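Local coordinates for protein proline dipeptidase (Streptococcus pneumoniae, PDB 3PN9) that probably hydrolyses dipeptides that carry a C-terminal proline, the chain here corresponding to the N-terminal domain of the creatinase/prolidase family, at residues A[48-58]-A[87-97]. Numbering follows the deposited sequence.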
ATOM      1  N   PHE A  48      20.327   3.712   3.416  1.00 11.35           N
ATOM      2  CA  PHE A  48      19.624   2.512   3.054  1.00 12.87           C
ATOM      3  C   PHE A  48      18.215   2.593   3.676  1.00 13.25           C
ATOM      4  O   PHE A  48      18.109   2.658   4.919  1.00 17.93           O
ATOM      5  CB  PHE A  48      20.306   1.285   3.670  1.00 12.35           C
ATOM      6  CG  PHE A  48      21.680   1.062   3.041  1.00 14.52           C
ATOM      7  CD1 PHE A  48      21.771   0.370   1.846  1.00 14.00           C
ATOM      8  CD2 PHE A  48      22.845   1.656   3.622  1.00 14.41           C
ATOM      9  CE1 PHE A  48      23.054   0.192   1.238  1.00 18.48           C
ATOM     10  CE2 PHE A  48      24.115   1.442   3.025  1.00 15.10           C
ATOM     11  CZ  PHE A  48      24.197   0.718   1.817  1.00 13.77           C
ATOM     12  N   VAL A  49      17.178   2.624   2.842  1.00 14.46           N
ATOM     13  CA  VAL A  49      15.808   2.657   3.424  1.00 14.03           C
ATOM     14  C   VAL A  49      15.324   1.225   3.266  1.00 15.05           C
ATOM     15  O   VAL A  49      15.145   0.742   2.155  1.00 15.18           O
ATOM     16  CB  VAL A  49      14.862   3.611   2.637  1.00 16.97           C
ATOM     17  CG1 VAL A  49      13.493   3.702   3.430  1.00 11.54           C
ATOM     18  CG2 VAL A  49      15.498   5.078   2.571  1.00 15.11           C
ATOM     19  N   LEU A  50      15.199   0.552   4.386  1.00 15.69           N
ATOM     20  CA  LEU A  50      14.830  -0.825   4.413  1.00 16.44           C
ATOM     21  C   LEU A  50      13.288  -0.930   4.462  1.00 18.05           C
ATOM     22  O   LEU A  50      12.653  -0.037   5.002  1.00 17.58           O
ATOM     23  CB  LEU A  50      15.365  -1.416   5.759  1.00 15.70           C
ATOM     24  CG  LEU A  50      16.949  -1.507   5.700  1.00 18.85           C
ATOM     25  CD1 LEU A  50      17.610  -1.626   7.126  1.00 20.48           C
ATOM     26  CD2 LEU A  50      17.273  -2.792   4.864  1.00 18.79           C
ATOM     27  N   ALA A  51      12.727  -2.063   4.010  1.00 19.13           N
ATOM     28  CA  ALA A  51      11.259  -2.138   3.848  1.00 21.60           C
ATOM     29  C   ALA A  51      10.605  -2.169   5.206  1.00 23.53           C
ATOM     30  O   ALA A  51       9.521  -1.569   5.377  1.00 22.97           O
ATOM     31  CB  ALA A  51      10.830  -3.391   3.076  1.00 19.49           C
ATOM     32  N   ASP A  52      11.224  -2.866   6.160  1.00 23.14           N
ATOM     33  CA  ASP A  52      10.483  -3.176   7.383  1.00 24.71           C
ATOM     34  C   ASP A  52      11.183  -2.815   8.643  1.00 22.63           C
ATOM     35  O   ASP A  52      10.781  -3.314   9.722  1.00 19.93           O
ATOM     36  CB  ASP A  52      10.150  -4.725   7.451  1.00 28.55           C
ATOM     37  CG  ASP A  52       9.326  -5.207   6.252  1.00 36.51           C
ATOM     38  OD1 ASP A  52       8.404  -4.465   5.744  1.00 45.01           O
ATOM     39  OD2 ASP A  52       9.576  -6.344   5.783  1.00 43.71           O
ATOM     40  N   GLN A  53      12.162  -1.918   8.591  1.00 19.11           N
ATOM     41  CA  GLN A  53      12.708  -1.452   9.837  1.00 18.91           C
ATOM     42  C   GLN A  53      13.255  -0.089   9.587  1.00 17.48           C
ATOM     43  O   GLN A  53      13.259   0.351   8.427  1.00 16.94           O
ATOM     44  CB  GLN A  53      13.834  -2.420  10.345  1.00 20.42           C
ATOM     45  CG  GLN A  53      15.009  -2.625   9.374  1.00 21.76           C
ATOM     46  CD  GLN A  53      15.941  -3.721   9.966  1.00 26.39           C
ATOM     47  OE1 GLN A  53      15.589  -4.884   9.924  1.00 27.51           O
ATOM     48  NE2 GLN A  53      17.009  -3.318  10.585  1.00 23.41           N
ATOM     49  N   GLU A  54      13.795   0.562  10.594  1.00 16.87           N
ATOM     50  CA  GLU A  54      14.270   1.959  10.417  1.00 19.75           C
ATOM     51  C   GLU A  54      15.429   2.016   9.408  1.00 19.28           C
ATOM     52  O   GLU A  54      16.141   0.993   9.224  1.00 18.52           O
ATOM     53  CB  GLU A  54      14.855   2.500  11.726  1.00 19.95           C
ATOM     54  CG  GLU A  54      13.775   3.141  12.621  1.00 30.06           C
ATOM     55  CD  GLU A  54      14.450   3.976  13.809  1.00 35.64           C
ATOM     56  OE1 GLU A  54      14.397   5.260  13.866  1.00 40.28           O
ATOM     57  OE2 GLU A  54      15.061   3.267  14.601  1.00 33.40           O
ATOM     58  N   PRO A  55      15.681   3.199   8.809  1.00 17.69           N
ATOM     59  CA  PRO A  55      16.744   3.213   7.778  1.00 16.63           C
ATOM     60  C   PRO A  55      18.169   3.162   8.460  1.00 17.48           C
ATOM     61  O   PRO A  55      18.294   3.284   9.690  1.00 16.24           O
ATOM     62  CB  PRO A  55      16.644   4.606   7.205  1.00 17.58           C
ATOM     63  CG  PRO A  55      15.241   5.099   7.522  1.00 20.42           C
ATOM     64  CD  PRO A  55      14.840   4.418   8.826  1.00 17.15           C
ATOM     65  N   LEU A  56      19.214   3.040   7.646  1.00 18.29           N
ATOM     66  CA  LEU A  56      20.598   3.094   8.156  1.00 17.76           C
ATOM     67  C   LEU A  56      21.287   4.146   7.326  1.00 16.49           C
ATOM     68  O   LEU A  56      21.361   4.038   6.078  1.00 16.74           O
ATOM     69  CB  LEU A  56      21.251   1.666   7.981  1.00 18.59           C
ATOM     70  CG  LEU A  56      22.839   1.781   8.052  1.00 22.69           C
ATOM     71  CD1 LEU A  56      23.063   2.035   9.583  1.00 20.65           C
ATOM     72  CD2 LEU A  56      23.353   0.439   7.633  1.00 27.26           C
ATOM     73  N   LEU A  57      21.902   5.120   7.957  1.00 14.73           N
ATOM     74  CA  LEU A  57      22.675   6.046   7.169  1.00 15.48           C
ATOM     75  C   LEU A  57      24.164   5.605   7.335  1.00 17.89           C
ATOM     76  O   LEU A  57      24.682   5.552   8.470  1.00 19.13           O
ATOM     77  CB  LEU A  57      22.466   7.460   7.712  1.00 15.38           C
ATOM     78  CG  LEU A  57      23.313   8.610   7.078  1.00 16.24           C
ATOM     79  CD1 LEU A  57      23.398   8.666   5.476  1.00 18.23           C
ATOM     80  CD2 LEU A  57      22.879   9.988   7.682  1.00 22.55           C
ATOM     81  N   PHE A  58      24.848   5.374   6.207  1.00 17.44           N
ATOM     82  CA  PHE A  58      26.272   4.892   6.274  1.00 16.96           C
ATOM     83  C   PHE A  58      27.176   5.989   5.768  1.00 18.49           C
ATOM     84  O   PHE A  58      26.946   6.465   4.664  1.00 16.58           O
ATOM     85  CB  PHE A  58      26.392   3.651   5.369  1.00 15.52           C
ATOM     86  CG  PHE A  58      27.816   3.048   5.380  1.00 18.85           C
ATOM     87  CD1 PHE A  58      28.225   2.200   6.417  1.00 19.58           C
ATOM     88  CD2 PHE A  58      28.716   3.405   4.365  1.00 17.11           C
ATOM     89  CE1 PHE A  58      29.581   1.621   6.382  1.00 21.06           C
ATOM     90  CE2 PHE A  58      30.028   2.860   4.313  1.00 18.53           C
ATOM     91  CZ  PHE A  58      30.444   1.981   5.294  1.00 19.39           C
ATOM     92  N   LYS A  87      31.726  -3.644   5.587  1.00 18.39           N
ATOM     93  CA  LYS A  87      31.169  -3.022   6.757  1.00 20.45           C
ATOM     94  C   LYS A  87      29.591  -2.785   6.567  1.00 20.84           C
ATOM     95  O   LYS A  87      28.784  -2.934   7.493  1.00 20.25           O
ATOM     96  CB  LYS A  87      31.842  -1.662   6.937  1.00 21.66           C
ATOM     97  CG  LYS A  87      31.318  -0.977   8.176  1.00 26.60           C
ATOM     98  CD  LYS A  87      32.369  -0.921   9.249  1.00 36.14           C
ATOM     99  CE  LYS A  87      31.750  -0.410  10.498  1.00 37.14           C
ATOM    100  NZ  LYS A  87      32.860   0.025  11.309  1.00 38.97           N
ATOM    101  N   ILE A  88      29.208  -2.416   5.350  1.00 19.63           N
ATOM    102  CA  ILE A  88      27.741  -2.180   5.045  1.00 17.49           C
ATOM    103  C   ILE A  88      27.080  -3.522   5.190  1.00 18.09           C
ATOM    104  O   ILE A  88      26.044  -3.644   5.852  1.00 20.00           O
ATOM    105  CB  ILE A  88      27.627  -1.718   3.533  1.00 15.75           C
ATOM    106  CG1 ILE A  88      28.042  -0.207   3.463  1.00 12.90           C
ATOM    107  CG2 ILE A  88      26.139  -1.893   3.055  1.00 17.29           C
ATOM    108  CD1 ILE A  88      28.357   0.280   1.994  1.00 17.61           C
ATOM    109  N   LYS A  89      27.650  -4.566   4.570  1.00 17.31           N
ATOM    110  CA  LYS A  89      26.955  -5.861   4.631  1.00 21.09           C
ATOM    111  C   LYS A  89      26.709  -6.373   6.061  1.00 23.87           C
ATOM    112  O   LYS A  89      25.658  -6.973   6.358  1.00 22.96           O
ATOM    113  CB  LYS A  89      27.765  -6.885   3.841  1.00 20.68           C
ATOM    114  CG  LYS A  89      26.978  -8.216   3.622  1.00 24.40           C
ATOM    115  CD  LYS A  89      27.854  -9.098   2.681  1.00 33.26           C
ATOM    116  CE  LYS A  89      27.012 -10.267   2.251  1.00 41.62           C
ATOM    117  NZ  LYS A  89      27.765 -10.748   1.119  1.00 47.08           N
ATOM    118  N   HIS A  90      27.676  -6.127   6.946  1.00 25.94           N
ATOM    119  CA  HIS A  90      27.548  -6.557   8.362  1.00 28.67           C
ATOM    120  C   HIS A  90      26.667  -5.569   9.102  1.00 27.40           C
ATOM    121  O   HIS A  90      26.003  -5.956  10.033  1.00 25.17           O
ATOM    122  CB  HIS A  90      28.968  -6.583   9.072  1.00 31.32           C
ATOM    123  CG  HIS A  90      29.968  -7.577   8.473  1.00 43.45           C
ATOM    124  ND1 HIS A  90      29.733  -8.342   7.327  1.00 52.97           N
ATOM    125  CD2 HIS A  90      31.254  -7.884   8.851  1.00 52.72           C
ATOM    126  CE1 HIS A  90      30.806  -9.073   7.040  1.00 54.62           C
ATOM    127  NE2 HIS A  90      31.738  -8.826   7.957  1.00 53.58           N
ATOM    128  N   ALA A  91      26.624  -4.287   8.710  1.00 23.45           N
ATOM    129  CA  ALA A  91      25.740  -3.387   9.461  1.00 23.89           C
ATOM    130  C   ALA A  91      24.233  -3.556   9.106  1.00 24.30           C
ATOM    131  O   ALA A  91      23.372  -3.278   9.956  1.00 24.39           O
ATOM    132  CB  ALA A  91      26.191  -1.939   9.287  1.00 23.07           C
ATOM    133  N   LEU A  92      23.930  -3.989   7.875  1.00 23.63           N
ATOM    134  CA  LEU A  92      22.555  -4.193   7.436  1.00 23.14           C
ATOM    135  C   LEU A  92      22.012  -5.473   8.154  1.00 26.39           C
ATOM    136  O   LEU A  92      22.809  -6.349   8.555  1.00 24.57           O
ATOM    137  CB  LEU A  92      22.448  -4.419   5.918  1.00 21.11           C
ATOM    138  CG  LEU A  92      22.730  -3.070   5.187  1.00 20.69           C
ATOM    139  CD1 LEU A  92      22.936  -3.297   3.649  1.00 19.43           C
ATOM    140  CD2 LEU A  92      21.571  -2.021   5.423  1.00 22.32           C
ATOM    141  N   PRO A  93      20.672  -5.578   8.284  1.00 25.67           N
ATOM    142  CA  PRO A  93      20.085  -6.835   8.793  1.00 28.23           C
ATOM    143  C   PRO A  93      20.511  -7.952   7.850  1.00 29.22           C
ATOM    144  O   PRO A  93      20.717  -7.728   6.631  1.00 25.87           O
ATOM    145  CB  PRO A  93      18.558  -6.604   8.706  1.00 28.03           C
ATOM    146  CG  PRO A  93      18.460  -5.452   7.639  1.00 25.22           C
ATOM    147  CD  PRO A  93      19.653  -4.588   7.917  1.00 24.80           C
ATOM    148  N   GLN A  94      20.611  -9.169   8.380  1.00 29.48           N
ATOM    149  CA  GLN A  94      21.063 -10.283   7.518  1.00 31.07           C
ATOM    150  C   GLN A  94      19.877 -10.874   6.795  1.00 33.25           C
ATOM    151  O   GLN A  94      19.427 -11.949   7.177  1.00 33.48           O
ATOM    152  CB  GLN A  94      21.751 -11.377   8.425  1.00 33.20           C
ATOM    153  CG  GLN A  94      22.963 -10.747   9.234  1.00 34.12           C
ATOM    154  CD  GLN A  94      24.052 -10.133   8.281  1.00 40.13           C
ATOM    155  OE1 GLN A  94      24.707 -10.848   7.549  1.00 44.03           O
ATOM    156  NE2 GLN A  94      24.204  -8.811   8.279  1.00 30.93           N
ATOM    157  N   LEU A  95      19.319 -10.190   5.778  1.00 31.49           N
ATOM    158  CA  LEU A  95      18.043 -10.650   5.174  1.00 31.65           C
ATOM    159  C   LEU A  95      18.419 -11.235   3.822  1.00 31.42           C
ATOM    160  O   LEU A  95      19.546 -11.103   3.374  1.00 31.85           O
ATOM    161  CB  LEU A  95      17.068  -9.431   4.902  1.00 30.09           C
ATOM    162  CG  LEU A  95      16.710  -8.643   6.155  1.00 33.29           C
ATOM    163  CD1 LEU A  95      15.796  -7.433   5.941  1.00 35.91           C
ATOM    164  CD2 LEU A  95      16.195  -9.562   7.295  1.00 36.72           C
ATOM    165  N   ASP A  96      17.443 -11.750   3.122  1.00 30.41           N
ATOM    166  CA  ASP A  96      17.650 -12.173   1.757  1.00 32.46           C
ATOM    167  C   ASP A  96      17.205 -10.969   0.891  1.00 29.63           C
ATOM    168  O   ASP A  96      15.990 -10.693   0.786  1.00 29.90           O
ATOM    169  CB  ASP A  96      16.715 -13.357   1.509  1.00 33.27           C
ATOM    170  CG  ASP A  96      16.895 -13.922   0.136  1.00 40.63           C
ATOM    171  OD1 ASP A  96      17.845 -13.454  -0.541  1.00 44.96           O
ATOM    172  OD2 ASP A  96      16.080 -14.794  -0.288  1.00 47.07           O
ATOM    173  N   PHE A  97      18.153 -10.189   0.360  1.00 27.62           N
ATOM    174  CA  PHE A  97      17.762  -9.022  -0.455  1.00 24.79           C
ATOM    175  C   PHE A  97      17.505  -9.482  -1.870  1.00 25.23           C
ATOM    176  O   PHE A  97      18.445  -9.663  -2.618  1.00 28.32           O
ATOM    177  CB  PHE A  97      18.817  -7.915  -0.346  1.00 23.87           C
ATOM    178  CG  PHE A  97      18.949  -7.350   1.070  1.00 23.23           C
ATOM    179  CD1 PHE A  97      18.115  -6.323   1.485  1.00 20.65           C
ATOM    180  CD2 PHE A  97      19.958  -7.804   1.958  1.00 18.68           C
ATOM    181  CE1 PHE A  97      18.195  -5.768   2.780  1.00 20.20           C
ATOM    182  CE2 PHE A  97      20.071  -7.265   3.228  1.00 18.43           C
ATOM    183  CZ  PHE A  97      19.171  -6.229   3.682  1.00 27.63           C
TER
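I88 lies across the ring of F58 in a CH-pi contact: its CG1 stands 3.5 Å from the centroid of that ring, only 1° off the normal. The same ring meets K87 at its edge, where CG of K87 lies near the ring plane and 3.6 Å from CE1 of F58. I88 serves a second aromatic with its other branch, CG2, which approaches CZ of F48 obliquely at 3.5 Å. The torsion of I88 explains the division, CG1 mainly to F58 and CG2 to F48, for with chi1 at -78° CG1 falls beside the backbone N and CG2 anti to it. One turn further on, L92 crosses F48 at about a right angle; its CD2 is shared, touching CG of F48 at 3.9 Å and CD2 of L56 at 3.8 Å, with CD1 over the rim of the F48 face.

These side chains illustrate how a helix is seated on a mixed beta-sheet in the N-terminal domain of the prolidase family. Strands 46-50 and 56-60 form an antiparallel hairpin, and the segment 56-58 runs nearly antiparallel to 87-91 at an axis separation of 10.5 Å. No hydrogen bond joins the two segments.

Beyond the helix end, a methyl of L50, CD1, abuts the ring of P93 at its CD, 3.7 Å away, and the amide end of Q53 lies alongside that ring, its OE1 3.6 Å from CB of P93. L50 sends its other methyl, CD2, to the edge of the F97 ring. Behind this first shell, Q94 ties down the chain after the helix: its NE2 donates to O of K89 in the carbonyl plane and, weakly, to O of L92. Y78 lies nearly parallel to F58, F119 packs edge-to-face with F97, and the ammonium of K87 makes a salt bridge with E82.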